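Local coordinates for protein endonuclease MutS2 (Deinococcus radiodurans, PDB 4OD6) that probably cleaves nucleic acids through the C-terminal Smr domain described here, while the full-length ATPase is thought to sense collided ribosomes and split them, at residues E22-E27 and R56-Y61; E26-A31 and L43-G48; A30-A35 and K66-F71; D60-D65 and T84-K89. All coordinates share one frame; numbering follows the deposited sequence. Where two conformers were deposited one is given.

Contact 1: residues E22-E27 and R56-Y61; sequences EAAVEE and RTLRDY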
loop_
_atom_site.group_PDB
_atom_site.type_symbol
_atom_site.label_atom_id
_atom_site.label_comp_id
_atom_site.label_asym_id
_atom_site.label_seq_id
_atom_site.Cartn_x
_atom_site.Cartn_y
_atom_site.Cartn_z
ATOM N N GLU A 22 7.569 -6.922 -8.774
ATOM C CA GLU A 22 7.064 -6.201 -9.924
ATOM C C GLU A 22 5.547 -6.226 -10.016
ATOM O O GLU A 22 4.905 -5.248 -10.347
ATOM C CB GLU A 22 7.691 -6.723 -11.224
ATOM C CG GLU A 22 9.140 -6.310 -11.403
ATOM C CD GLU A 22 9.582 -6.246 -12.833
ATOM O OE1 GLU A 22 10.188 -5.237 -13.210
ATOM O OE2 GLU A 22 9.272 -7.188 -13.545
ATOM N N ALA A 23 4.979 -7.384 -9.767
ATOM C CA ALA A 23 3.534 -7.519 -9.782
ATOM C C ALA A 23 2.882 -6.702 -8.669
ATOM O O ALA A 23 1.871 -6.089 -8.875
ATOM C CB ALA A 23 3.129 -8.994 -9.685
ATOM N N ALA A 24 3.460 -6.729 -7.500
ATOM C CA ALA A 24 2.924 -5.981 -6.377
ATOM C C ALA A 24 2.969 -4.467 -6.644
ATOM O O ALA A 24 2.023 -3.735 -6.346
ATOM C CB ALA A 24 3.649 -6.358 -5.084
ATOM N N VAL A 25 4.074 -3.981 -7.195
ATOM C CA VAL A 25 4.182 -2.562 -7.522
ATOM C C VAL A 25 3.150 -2.198 -8.571
ATOM O O VAL A 25 2.489 -1.198 -8.430
ATOM C CB VAL A 25 5.617 -2.204 -7.991
ATOM C CG1 VAL A 25 5.656 -0.832 -8.635
ATOM C CG2 VAL A 25 6.586 -2.285 -6.831
ATOM N N GLU A 26 2.994 -3.012 -9.597
ATOM C CA GLU A 26 2.015 -2.698 -10.637
ATOM C C GLU A 26 0.584 -2.583 -10.061
ATOM O O GLU A 26 -0.181 -1.682 -10.381
ATOM C CB GLU A 26 2.019 -3.808 -11.696
ATOM C CG GLU A 26 0.957 -3.642 -12.773
ATOM C CD GLU A 26 0.767 -4.869 -13.626
ATOM O OE1 GLU A 26 1.552 -5.833 -13.534
ATOM O OE2 GLU A 26 -0.215 -4.870 -14.356
ATOM N N GLU A 27 0.221 -3.518 -9.209
ATOM C CA GLU A 27 -1.086 -3.498 -8.568
ATOM C C GLU A 27 -1.255 -2.292 -7.651
ATOM O O GLU A 27 -2.283 -1.673 -7.639
ATOM C CB GLU A 27 -1.350 -4.800 -7.820
ATOM C CG GLU A 27 -1.485 -6.029 -8.717
ATOM C CD GLU A 27 -2.514 -5.884 -9.821
ATOM O OE1 GLU A 27 -3.608 -5.483 -9.468
ATOM O OE2 GLU A 27 -2.149 -6.161 -10.970
ATOM N N ARG A 56 9.583 -3.308 1.873
ATOM C CA ARG A 56 10.666 -2.373 1.538
ATOM C C ARG A 56 10.533 -1.889 0.119
ATOM O O ARG A 56 10.726 -0.746 -0.139
ATOM C CB ARG A 56 12.022 -3.007 1.769
ATOM C CG ARG A 56 12.385 -3.090 3.234
ATOM C CD ARG A 56 13.802 -3.575 3.425
ATOM N NE ARG A 56 13.996 -4.885 2.843
ATOM C CZ ARG A 56 13.831 -6.014 3.524
ATOM N NH1 ARG A 56 13.450 -5.970 4.769
ATOM N NH2 ARG A 56 13.994 -7.164 2.925
ATOM N N THR A 57 10.265 -2.778 -0.803
ATOM C CA THR A 57 10.139 -2.367 -2.204
ATOM C C THR A 57 8.900 -1.475 -2.478
ATOM O O THR A 57 8.948 -0.513 -3.212
ATOM C CB THR A 57 10.152 -3.549 -3.178
ATOM O OG1 THR A 57 9.069 -4.415 -2.890
ATOM C CG2 THR A 57 11.412 -4.315 -3.065
ATOM N N LEU A 58 7.774 -1.854 -1.900
ATOM C CA LEU A 58 6.543 -1.067 -2.042
ATOM C C LEU A 58 6.845 0.312 -1.294
ATOM O O LEU A 58 6.437 1.310 -1.839
ATOM C CB LEU A 58 5.348 -1.725 -1.396
ATOM C CG LEU A 58 5.011 -3.017 -2.137
ATOM C CD1 LEU A 58 3.967 -3.836 -1.372
ATOM C CD2 LEU A 58 4.546 -2.743 -3.545
ATOM N N ARG A 59 7.489 0.473 -0.107
ATOM C CA ARG A 59 7.745 1.759 0.505
ATOM C C ARG A 59 8.636 2.567 -0.388
ATOM O O ARG A 59 8.544 3.755 -0.521
ATOM C CB ARG A 59 8.353 1.578 1.872
ATOM C CG ARG A 59 7.382 1.041 2.918
ATOM C CD ARG A 59 8.087 0.681 4.196
ATOM N NE ARG A 59 8.875 1.790 4.685
ATOM C CZ ARG A 59 8.409 2.734 5.473
ATOM N NH1 ARG A 59 7.146 2.703 5.870
ATOM N NH2 ARG A 59 9.208 3.722 5.833
ATOM N N ASP A 60 9.585 1.868 -1.005
ATOM C CA ASP A 60 10.518 2.545 -1.908
ATOM C C ASP A 60 9.791 3.147 -3.107
ATOM O O ASP A 60 10.077 4.272 -3.519
ATOM C CB ASP A 60 11.593 1.570 -2.392
ATOM C CG ASP A 60 12.524 2.188 -3.417
ATOM O OD1 ASP A 60 13.427 2.947 -3.016
ATOM O OD2 ASP A 60 12.353 1.913 -4.623
ATOM N N TYR A 61 8.842 2.398 -3.657
ATOM C CA TYR A 61 8.028 2.894 -4.758
ATOM C C TYR A 61 7.144 4.062 -4.307
ATOM O O TYR A 61 6.982 5.043 -5.027
ATOM C CB TYR A 61 7.162 1.761 -5.347
ATOM C CG TYR A 61 6.015 2.265 -6.203
ATOM C CD1 TYR A 61 6.206 2.578 -7.538
ATOM C CD2 TYR A 61 4.767 2.498 -5.646
ATOM C CE1 TYR A 61 5.172 3.069 -8.309
ATOM C CE2 TYR A 61 3.727 2.986 -6.406
ATOM C CZ TYR A 61 3.934 3.272 -7.736
ATOM O OH TYR A 61 2.902 3.761 -8.497
#
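Val25 pushes both of its methyl groups into the seam between two helices, one against Leu58 and the other against the ring of Tyr61. From CB, whose bond is directed neither straight at the other helix nor away from it, the two branches part. CG1 lies anti to the backbone N (chi1 167°) and settles over a face of the Tyr61 ring, with Val25 CG1 4.0 Å from the centroid and 27° off the ring normal. This is a CH-pi contact, and its nearest ring atom is Tyr61 CD1, 3.6 Å from Val25 CG1. On the other branch, Val25 CG2 meets Leu58 CD2 at 3.9 Å as the two side chains pass in opposite directions. Segments 22-27 and 56-61, from helices 21-38 and 53-62 of the Smr domain, run side by side with axes 9.9 Å apart and a crossing angle of -40°. Ala24 suits its place because it adds little bulk: Ala24 CB points at helix 53-62 and stands 4.0 Å from Leu58 CD2, which can then rest on the peptide linking Ala24 to Val25. Leucine is apt opposite it because its fork reaches further than its CB direction suggests, and it also packs on Leu16, Leu28 and His47. A tyrosine can serve both the apolar seam and its polar margin: the ring takes the Val25 methyl, and OH is probably hydrogen-bonded to Arg29 NH1, though the oxygen's position is less certain.

Contact 2: residues E26-A31 and L43-G48; sequences EELRAA and LRVVHG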
loop_
_atom_site.group_PDB
_atom_site.type_symbol
_atom_site.label_atom_id
_atom_site.label_comp_id
_atom_site.label_asym_id
_atom_site.label_seq_id
_atom_site.Cartn_x
_atom_site.Cartn_y
_atom_site.Cartn_z
ATOM N N GLU A 26 2.994 -3.012 -9.597
ATOM C CA GLU A 26 2.015 -2.698 -10.637
ATOM C C GLU A 26 0.584 -2.583 -10.061
ATOM O O GLU A 26 -0.181 -1.682 -10.381
ATOM C CB GLU A 26 2.019 -3.808 -11.696
ATOM C CG GLU A 26 0.957 -3.642 -12.773
ATOM C CD GLU A 26 0.767 -4.869 -13.626
ATOM O OE1 GLU A 26 1.552 -5.833 -13.534
ATOM O OE2 GLU A 26 -0.215 -4.870 -14.356
ATOM N N GLU A 27 0.221 -3.518 -9.209
ATOM C CA GLU A 27 -1.086 -3.498 -8.568
ATOM C C GLU A 27 -1.255 -2.292 -7.651
ATOM O O GLU A 27 -2.283 -1.673 -7.639
ATOM C CB GLU A 27 -1.350 -4.800 -7.820
ATOM C CG GLU A 27 -1.485 -6.029 -8.717
ATOM C CD GLU A 27 -2.514 -5.884 -9.821
ATOM O OE1 GLU A 27 -3.608 -5.483 -9.468
ATOM O OE2 GLU A 27 -2.149 -6.161 -10.970
ATOM N N LEU A 28 -0.214 -1.991 -6.891
ATOM C CA LEU A 28 -0.275 -0.857 -5.987
ATOM C C LEU A 28 -0.445 0.451 -6.765
ATOM O O LEU A 28 -1.261 1.284 -6.416
ATOM C CB LEU A 28 0.974 -0.817 -5.101
ATOM C CG LEU A 28 1.075 0.368 -4.141
ATOM C CD1 LEU A 28 -0.141 0.442 -3.227
ATOM C CD2 LEU A 28 2.356 0.276 -3.318
ATOM N N ARG A 29 0.306 0.597 -7.840
ATOM C CA ARG A 29 0.237 1.801 -8.658
ATOM C C ARG A 29 -1.174 1.969 -9.240
ATOM O O ARG A 29 -1.711 3.052 -9.216
ATOM C CB ARG A 29 1.300 1.713 -9.761
ATOM C CG ARG A 29 1.286 2.865 -10.730
ATOM C CD ARG A 29 2.470 2.732 -11.659
ATOM N NE ARG A 29 2.561 3.833 -12.577
ATOM C CZ ARG A 29 2.822 5.066 -12.233
ATOM N NH1 ARG A 29 3.124 5.375 -10.974
ATOM N NH2 ARG A 29 2.888 5.983 -13.178
ATOM N N ALA A 30 -1.769 0.888 -9.750
ATOM C CA ALA A 30 -3.144 0.918 -10.286
ATOM C C ALA A 30 -4.156 1.245 -9.208
ATOM O O ALA A 30 -5.065 1.986 -9.418
ATOM C CB ALA A 30 -3.469 -0.434 -10.935
ATOM N N ALA A 31 -3.984 0.657 -8.034
ATOM C CA ALA A 31 -4.912 0.888 -6.930
ATOM C C ALA A 31 -4.882 2.314 -6.482
ATOM O O ALA A 31 -5.901 2.869 -6.137
ATOM C CB ALA A 31 -4.635 -0.056 -5.771
ATOM N N LEU A 43 -5.812 3.946 1.814
ATOM C CA LEU A 43 -5.691 2.550 1.385
ATOM C C LEU A 43 -4.882 1.729 2.347
ATOM O O LEU A 43 -3.886 2.181 2.835
ATOM C CB LEU A 43 -5.009 2.447 0.042
ATOM C CG LEU A 43 -5.591 3.264 -1.056
ATOM C CD1 LEU A 43 -4.897 2.875 -2.338
ATOM C CD2 LEU A 43 -7.093 3.130 -1.176
ATOM N N ARG A 44 -5.309 0.493 2.578
ATOM C CA ARG A 44 -4.571 -0.472 3.377
ATOM C C ARG A 44 -3.937 -1.497 2.431
ATOM O O ARG A 44 -4.625 -2.260 1.762
ATOM C CB ARG A 44 -5.451 -1.227 4.386
ATOM C CG ARG A 44 -5.737 -0.476 5.640
ATOM C CD ARG A 44 -6.692 -1.241 6.542
ATOM N NE ARG A 44 -6.319 -2.612 6.862
ATOM C CZ ARG A 44 -5.569 -2.993 7.883
ATOM N NH1 ARG A 44 -5.063 -2.120 8.701
ATOM N NH2 ARG A 44 -5.343 -4.270 8.033
ATOM N N VAL A 45 -2.620 -1.490 2.396
ATOM C CA VAL A 45 -1.850 -2.366 1.526
ATOM C C VAL A 45 -1.329 -3.515 2.364
ATOM O O VAL A 45 -0.410 -3.387 3.139
ATOM C CB VAL A 45 -0.694 -1.601 0.859
ATOM C CG1 VAL A 45 0.071 -2.491 -0.106
ATOM C CG2 VAL A 45 -1.218 -0.371 0.149
ATOM N N VAL A 46 -1.958 -4.661 2.148
ATOM C CA VAL A 46 -1.665 -5.896 2.857
ATOM C C VAL A 46 -0.604 -6.682 2.106
ATOM O O VAL A 46 -0.916 -7.466 1.226
ATOM C CB VAL A 46 -2.964 -6.727 3.103
ATOM C CG1 VAL A 46 -2.655 -7.919 3.998
ATOM C CG2 VAL A 46 -4.031 -5.815 3.705
ATOM N N HIS A 47 0.660 -6.458 2.489
ATOM C CA HIS A 47 1.787 -7.130 1.845
ATOM C C HIS A 47 2.421 -8.239 2.662
ATOM O O HIS A 47 3.166 -8.982 2.139
ATOM C CB HIS A 47 2.877 -6.146 1.385
ATOM C CG HIS A 47 3.230 -5.115 2.406
ATOM N ND1 HIS A 47 3.776 -5.439 3.633
ATOM C CD2 HIS A 47 3.021 -3.783 2.426
ATOM C CE1 HIS A 47 3.921 -4.334 4.336
ATOM N NE2 HIS A 47 3.458 -3.319 3.632
ATOM N N GLY A 48 2.135 -8.300 3.952
ATOM C CA GLY A 48 2.708 -9.312 4.813
ATOM C C GLY A 48 4.079 -8.895 5.295
ATOM O O GLY A 48 4.664 -7.939 4.809
#
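Leu28 and Val45 meet with their side chains at about a right angle, and a single pair of methyls does the touching, Leu28 CD1 to Val45 CG2 at 3.6 Å. The valine points straight from its strand at the helix, whereas the leucine leaves the helix obliquely and swings its CD1 methyl onto the strand. That reach comes from a first torsion that places CG opposite the backbone N (chi1 177°). A beta-branched valine suits the extended strand, and a longer leucine spans the gap from the helix to it. Two residues earlier on the strand, Leu43 also points at the helix, opposite Ala31. Leu43 CD1 lies 3.9 Å from Ala31 O, so it packs against the backbone there, where the small Ala31 side chain leaves the strand room to approach. Past the strand's end, His47 ND1 donates to Gly48 O over 2.9 Å, nearly straight at 168° and with the oxygen in the ring plane. Leu28 and Ala31 also rest on Leu14 of the neighbouring parallel strand. The arrangement is that of a beta-alpha-beta unit, with helix 21-38 packed across the strands 13-15 and 43-46 that it connects.

Contact 3: residues A30-A35 and K66-F71; sequences AAIAEA and KNVESF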
loop_
_atom_site.group_PDB
_atom_site.type_symbol
_atom_site.label_atom_id
_atom_site.label_comp_id
_atom_site.label_asym_id
_atom_site.label_seq_id
_atom_site.Cartn_x
_atom_site.Cartn_y
_atom_site.Cartn_z
ATOM N N ALA A 30 -1.769 0.888 -9.750
ATOM C CA ALA A 30 -3.144 0.918 -10.286
ATOM C C ALA A 30 -4.156 1.245 -9.208
ATOM O O ALA A 30 -5.065 1.986 -9.418
ATOM C CB ALA A 30 -3.469 -0.434 -10.935
ATOM N N ALA A 31 -3.984 0.657 -8.034
ATOM C CA ALA A 31 -4.912 0.888 -6.930
ATOM C C ALA A 31 -4.882 2.314 -6.482
ATOM O O ALA A 31 -5.901 2.869 -6.137
ATOM C CB ALA A 31 -4.635 -0.056 -5.771
ATOM N N ILE A 32 -3.699 2.899 -6.396
ATOM C CA ILE A 32 -3.556 4.280 -5.977
ATOM C C ILE A 32 -4.165 5.211 -7.005
ATOM O O ILE A 32 -4.839 6.135 -6.649
ATOM C CB ILE A 32 -2.081 4.634 -5.703
ATOM C CG1 ILE A 32 -1.601 3.865 -4.484
ATOM C CG2 ILE A 32 -1.895 6.130 -5.519
ATOM C CD1 ILE A 32 -0.109 3.966 -4.232
ATOM N N ALA A 33 -3.948 4.945 -8.276
ATOM C CA ALA A 33 -4.511 5.789 -9.345
ATOM C C ALA A 33 -6.036 5.735 -9.266
ATOM O O ALA A 33 -6.715 6.717 -9.411
ATOM C CB ALA A 33 -4.007 5.324 -10.719
ATOM N N GLU A 34 -6.567 4.556 -9.015
ATOM C CA GLU A 34 -8.000 4.387 -8.894
ATOM C C GLU A 34 -8.524 5.169 -7.710
ATOM O O GLU A 34 -9.492 5.883 -7.828
ATOM C CB GLU A 34 -8.359 2.900 -8.752
ATOM C CG GLU A 34 -9.832 2.607 -8.483
ATOM C CD GLU A 34 -10.067 1.168 -8.061
ATOM O OE1 GLU A 34 -9.850 0.860 -6.905
ATOM O OE2 GLU A 34 -10.462 0.379 -8.898
ATOM N N ALA A 35 -7.846 5.054 -6.570
ATOM C CA ALA A 35 -8.250 5.757 -5.360
ATOM C C ALA A 35 -8.237 7.292 -5.555
ATOM O O ALA A 35 -9.134 7.970 -5.076
ATOM C CB ALA A 35 -7.378 5.363 -4.176
ATOM N N LYS A 66 3.161 9.865 -7.751
ATOM C CA LYS A 66 2.657 11.256 -7.834
ATOM C C LYS A 66 1.376 11.531 -7.037
ATOM O O LYS A 66 0.970 12.657 -6.832
ATOM C CB LYS A 66 2.418 11.644 -9.303
ATOM C CG LYS A 66 1.274 10.904 -9.966
ATOM C CD LYS A 66 1.137 11.232 -11.445
ATOM C CE LYS A 66 -0.248 10.904 -11.967
ATOM N NZ LYS A 66 -1.309 11.643 -11.230
ATOM N N ASN A 67 0.695 10.456 -6.702
ATOM C CA ASN A 67 -0.666 10.461 -6.150
ATOM C C ASN A 67 -0.707 10.323 -4.628
ATOM O O ASN A 67 -1.769 10.412 -4.015
ATOM C CB ASN A 67 -1.496 9.329 -6.762
ATOM C CG ASN A 67 -1.859 9.586 -8.209
ATOM O OD1 ASN A 67 -2.163 10.713 -8.597
ATOM N ND2 ASN A 67 -1.829 8.535 -9.018
ATOM N N VAL A 68 0.454 10.090 -4.032
ATOM C CA VAL A 68 0.549 9.777 -2.616
ATOM C C VAL A 68 0.890 11.000 -1.780
ATOM O O VAL A 68 1.842 11.710 -2.091
ATOM C CB VAL A 68 1.601 8.689 -2.405
ATOM C CG1 VAL A 68 1.905 8.481 -0.938
ATOM C CG2 VAL A 68 1.139 7.377 -3.043
ATOM N N GLU A 69 0.090 11.219 -0.750
ATOM C CA GLU A 69 0.371 12.271 0.208
ATOM C C GLU A 69 1.351 11.812 1.257
ATOM O O GLU A 69 2.281 12.492 1.570
ATOM C CB GLU A 69 -0.925 12.759 0.851
ATOM C CG GLU A 69 -0.806 13.975 1.757
ATOM C CD GLU A 69 -2.153 14.635 2.047
ATOM O OE1 GLU A 69 -3.064 14.570 1.227
ATOM O OE2 GLU A 69 -2.288 15.254 3.100
ATOM N N SER A 70 1.109 10.648 1.822
ATOM C CA SER A 70 2.009 10.069 2.819
ATOM C C SER A 70 1.712 8.587 2.972
ATOM O O SER A 70 0.749 8.112 2.470
ATOM C CB SER A 70 1.882 10.796 4.162
ATOM O OG SER A 70 0.617 10.610 4.700
ATOM N N PHE A 71 2.589 7.873 3.635
ATOM C CA PHE A 71 2.407 6.456 3.951
ATOM C C PHE A 71 3.142 6.102 5.237
ATOM O O PHE A 71 4.092 6.779 5.627
ATOM C CB PHE A 71 2.892 5.605 2.779
ATOM C CG PHE A 71 4.341 5.754 2.464
ATOM C CD1 PHE A 71 4.786 6.729 1.593
ATOM C CD2 PHE A 71 5.260 4.918 3.019
ATOM C CE1 PHE A 71 6.126 6.867 1.320
ATOM C CE2 PHE A 71 6.582 5.058 2.726
ATOM C CZ PHE A 71 7.000 6.008 1.873
#
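Ile32 turns its CG1 branch beside the backbone N (chi1 -67°), which sends CG2 the opposite way from that nitrogen, while a nearly extended chi2 carries CD1 further out. The two methyls thereby address neighbouring residues of 66-71: Ile32 CG2 sits 3.5 Å from Asn67 CB, and Ile32 CD1 lies 3.8 Å from Val68 CG2. The same valine methyl, Val68 CG2, is also 4.1 Å from Ile32 CG2, so it nests against both arms of the isoleucine as the side chains cross obliquely. A residue branched at CB is well chosen here, since one side chain covers two consecutive positions and its buried faces continue onto Leu62 and Leu43. Asn67 offers a different surface to each side. Its CB faces the isoleucine, and Asn67 ND2 lies 3.9 Å from Ala33 CA, the small alanine letting the amide lie against the helix backbone. Asn67 OD1 is gripped twice, by Lys66 NZ at 2.9 Å, with the donor 32° out of the carbonyl plane, and by Arg36 NH1. With two cationic donors the oxygen is probably strongly polarised, and the amide is restrained from flipping. Asn67 N bonds back to Asp65 OD1, fixing the turn that leads into the strand. Just beyond, Glu69 and Ser70 are bonded through their backbones to the single Asn87 of strand 83-88, which makes a classic beta bulge in the edge strand 68-73 of the Smr sheet.

Contact 4: residues D60-D65 and T84-K89; sequences DYLKTD and TIVNVK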
loop_
_atom_site.group_PDB
_atom_site.type_symbol
_atom_site.label_atom_id
_atom_site.label_comp_id
_atom_site.label_asym_id
_atom_site.label_seq_id
_atom_site.Cartn_x
_atom_site.Cartn_y
_atom_site.Cartn_z
ATOM N N ASP A 60 9.585 1.868 -1.005
ATOM C CA ASP A 60 10.518 2.545 -1.908
ATOM C C ASP A 60 9.791 3.147 -3.107
ATOM O O ASP A 60 10.077 4.272 -3.519
ATOM C CB ASP A 60 11.593 1.570 -2.392
ATOM C CG ASP A 60 12.524 2.188 -3.417
ATOM O OD1 ASP A 60 13.427 2.947 -3.016
ATOM O OD2 ASP A 60 12.353 1.913 -4.623
ATOM N N TYR A 61 8.842 2.398 -3.657
ATOM C CA TYR A 61 8.028 2.894 -4.758
ATOM C C TYR A 61 7.144 4.062 -4.307
ATOM O O TYR A 61 6.982 5.043 -5.027
ATOM C CB TYR A 61 7.162 1.761 -5.347
ATOM C CG TYR A 61 6.015 2.265 -6.203
ATOM C CD1 TYR A 61 6.206 2.578 -7.538
ATOM C CD2 TYR A 61 4.767 2.498 -5.646
ATOM C CE1 TYR A 61 5.172 3.069 -8.309
ATOM C CE2 TYR A 61 3.727 2.986 -6.406
ATOM C CZ TYR A 61 3.934 3.272 -7.736
ATOM O OH TYR A 61 2.902 3.761 -8.497
ATOM N N LEU A 62 6.556 3.928 -3.125
ATOM C CA LEU A 62 5.531 4.873 -2.662
ATOM C C LEU A 62 6.244 6.307 -2.532
ATOM O O LEU A 62 5.508 7.319 -2.595
ATOM C CB LEU A 62 5.009 4.495 -1.314
ATOM C CG LEU A 62 3.947 3.411 -1.393
ATOM C CD1 LEU A 62 3.661 2.769 -0.044
ATOM C CD2 LEU A 62 2.697 3.971 -2.048
ATOM N N LYS A 63 7.578 6.469 -2.213
ATOM C CA LYS A 63 8.225 7.719 -1.912
ATOM C C LYS A 63 8.090 8.613 -3.099
ATOM O O LYS A 63 8.280 9.800 -3.058
ATOM C CB LYS A 63 9.728 7.511 -1.594
ATOM C CG LYS A 63 10.087 6.750 -0.304
ATOM C CD LYS A 63 11.240 5.741 -0.420
ATOM C CE LYS A 63 11.549 4.943 0.875
ATOM N NZ LYS A 63 12.501 3.764 0.786
ATOM N N THR A 64 7.913 8.014 -4.286
ATOM C CA THR A 64 7.792 8.859 -5.525
ATOM C C THR A 64 6.489 8.777 -6.366
ATOM O O THR A 64 6.379 9.378 -7.429
ATOM C CB THR A 64 8.972 8.662 -6.512
ATOM O OG1 THR A 64 9.022 7.295 -6.943
ATOM C CG2 THR A 64 10.297 9.068 -5.874
ATOM N N ASP A 65 5.510 8.028 -5.894
ATOM C CA ASP A 65 4.266 7.870 -6.602
ATOM C C ASP A 65 3.584 9.331 -6.615
ATOM O O ASP A 65 3.368 9.892 -5.537
ATOM C CB ASP A 65 3.357 6.818 -5.975
ATOM C CG ASP A 65 1.966 6.703 -6.667
ATOM O OD1 ASP A 65 1.235 7.670 -6.726
ATOM O OD2 ASP A 65 1.627 5.594 -7.119
ATOM N N THR A 84 0.837 -1.540 5.027
ATOM C CA THR A 84 1.217 -0.141 4.813
ATOM C C THR A 84 -0.045 0.683 4.527
ATOM O O THR A 84 -0.822 0.359 3.682
ATOM C CB THR A 84 2.234 0.048 3.635
ATOM O OG1 THR A 84 3.477 -0.571 3.967
ATOM C CG2 THR A 84 2.514 1.494 3.369
ATOM N N ILE A 85 -0.217 1.754 5.265
ATOM C CA ILE A 85 -1.313 2.696 5.070
ATOM C C ILE A 85 -0.861 3.744 4.089
ATOM O O ILE A 85 0.204 4.342 4.271
ATOM C CB ILE A 85 -1.686 3.407 6.401
ATOM C CG1 ILE A 85 -1.984 2.380 7.510
ATOM C CG2 ILE A 85 -2.876 4.325 6.248
ATOM C CD1 ILE A 85 -3.108 1.449 7.173
ATOM N N VAL A 86 -1.655 3.953 3.059
ATOM C CA VAL A 86 -1.347 4.950 2.054
ATOM C C VAL A 86 -2.432 6.032 2.102
ATOM O O VAL A 86 -3.604 5.777 1.881
ATOM C CB VAL A 86 -1.259 4.322 0.644
ATOM C CG1 VAL A 86 -0.952 5.398 -0.388
ATOM C CG2 VAL A 86 -0.182 3.217 0.603
ATOM N N ASN A 87 -2.005 7.256 2.405
ATOM C CA ASN A 87 -2.844 8.458 2.327
ATOM C C ASN A 87 -2.688 9.046 0.946
ATOM O O ASN A 87 -1.611 9.428 0.549
ATOM C CB ASN A 87 -2.448 9.444 3.408
ATOM C CG ASN A 87 -2.572 8.830 4.779
ATOM O OD1 ASN A 87 -3.641 8.386 5.155
ATOM N ND2 ASN A 87 -1.462 8.752 5.502
ATOM N N VAL A 88 -3.789 9.040 0.216
ATOM C CA VAL A 88 -3.848 9.427 -1.179
ATOM C C VAL A 88 -4.267 10.888 -1.300
ATOM O O VAL A 88 -5.121 11.367 -0.583
ATOM C CB VAL A 88 -4.847 8.521 -1.949
ATOM C CG1 VAL A 88 -4.962 8.942 -3.404
ATOM C CG2 VAL A 88 -4.441 7.072 -1.851
ATOM N N LYS A 89 -3.648 11.597 -2.214
ATOM C CA LYS A 89 -3.908 13.023 -2.373
ATOM C C LYS A 89 -5.366 13.251 -2.690
ATOM O O LYS A 89 -5.955 12.527 -3.450
ATOM C CB LYS A 89 -3.050 13.588 -3.509
ATOM C CG LYS A 89 -1.584 13.726 -3.168
ATOM C CD LYS A 89 -0.836 14.317 -4.353
ATOM C CE LYS A 89 0.634 14.507 -4.108
ATOM N NZ LYS A 89 1.307 14.929 -5.363
HETATM O O HOH W 1 3.369 12.519 -4.542
#
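Asp65 O and Lys89 NZ are joined through a water, which stands 2.8 Å from Asp65 O and, in a weak bond, 3.3 Å from Lys89 NZ. Lys89 NZ is also hydrogen-bonded to Lys66 O, so the long lysine chain brings its ammonium to two oxygens at this polar, looser end of the contact. The setting is the two-layer alpha/beta fold of the Smr domain, where the end of helix 53-62 lies over the inner strand 83-88. Leu62 points directly at that strand, and it supplies nearly all of the touching on the helix side. Alternation along the strand explains the pairing, since Thr84 and Val86 face the helices while Ile85 between them faces away. A threonine serves two neighbourhoods at once: its hydroxyl OG1 is paired with His47 NE2, and its CG2 is turned to the hydrophobic core. There Leu62 CD1 reaches tip to tip toward Thr84 CG2, 3.8 Å away. Ile32 and Phe71 close around Leu62 as well. A beta-branched residue keeps each site compact against the strand, and the leucine has the length to cross the gap. Both of its branches meet one methyl, so the valine is clasped by the leucine fork: Leu62 CD1 lies 3.9 Å from Val86 CG2, and Leu62 CD2 approaches Val86 CG2 at 4.0 Å.

The four contacts lie within one small Smr domain, with centres about 6 Å (contacts 3 and 4) to about 12 Å (contacts 1 and 3) apart. Contacts 1, 2 and 3 follow one another along helix 21-38, which meets in turn helix 53-62, strand 43-46 and the chain entering strand 68-73. Contact 4 brings helix 53-62 onto strand 83-88 and shares Asp60 and Tyr61 with contact 1. Along the sequence, contact 2 is complete before contact 4 begins, and contact 3 alternates with contacts 1 and 4. Strand 83-88 lies between strands 43-46 and 68-73, so the contacts together join both helices to one mixed sheet as a single compact unit.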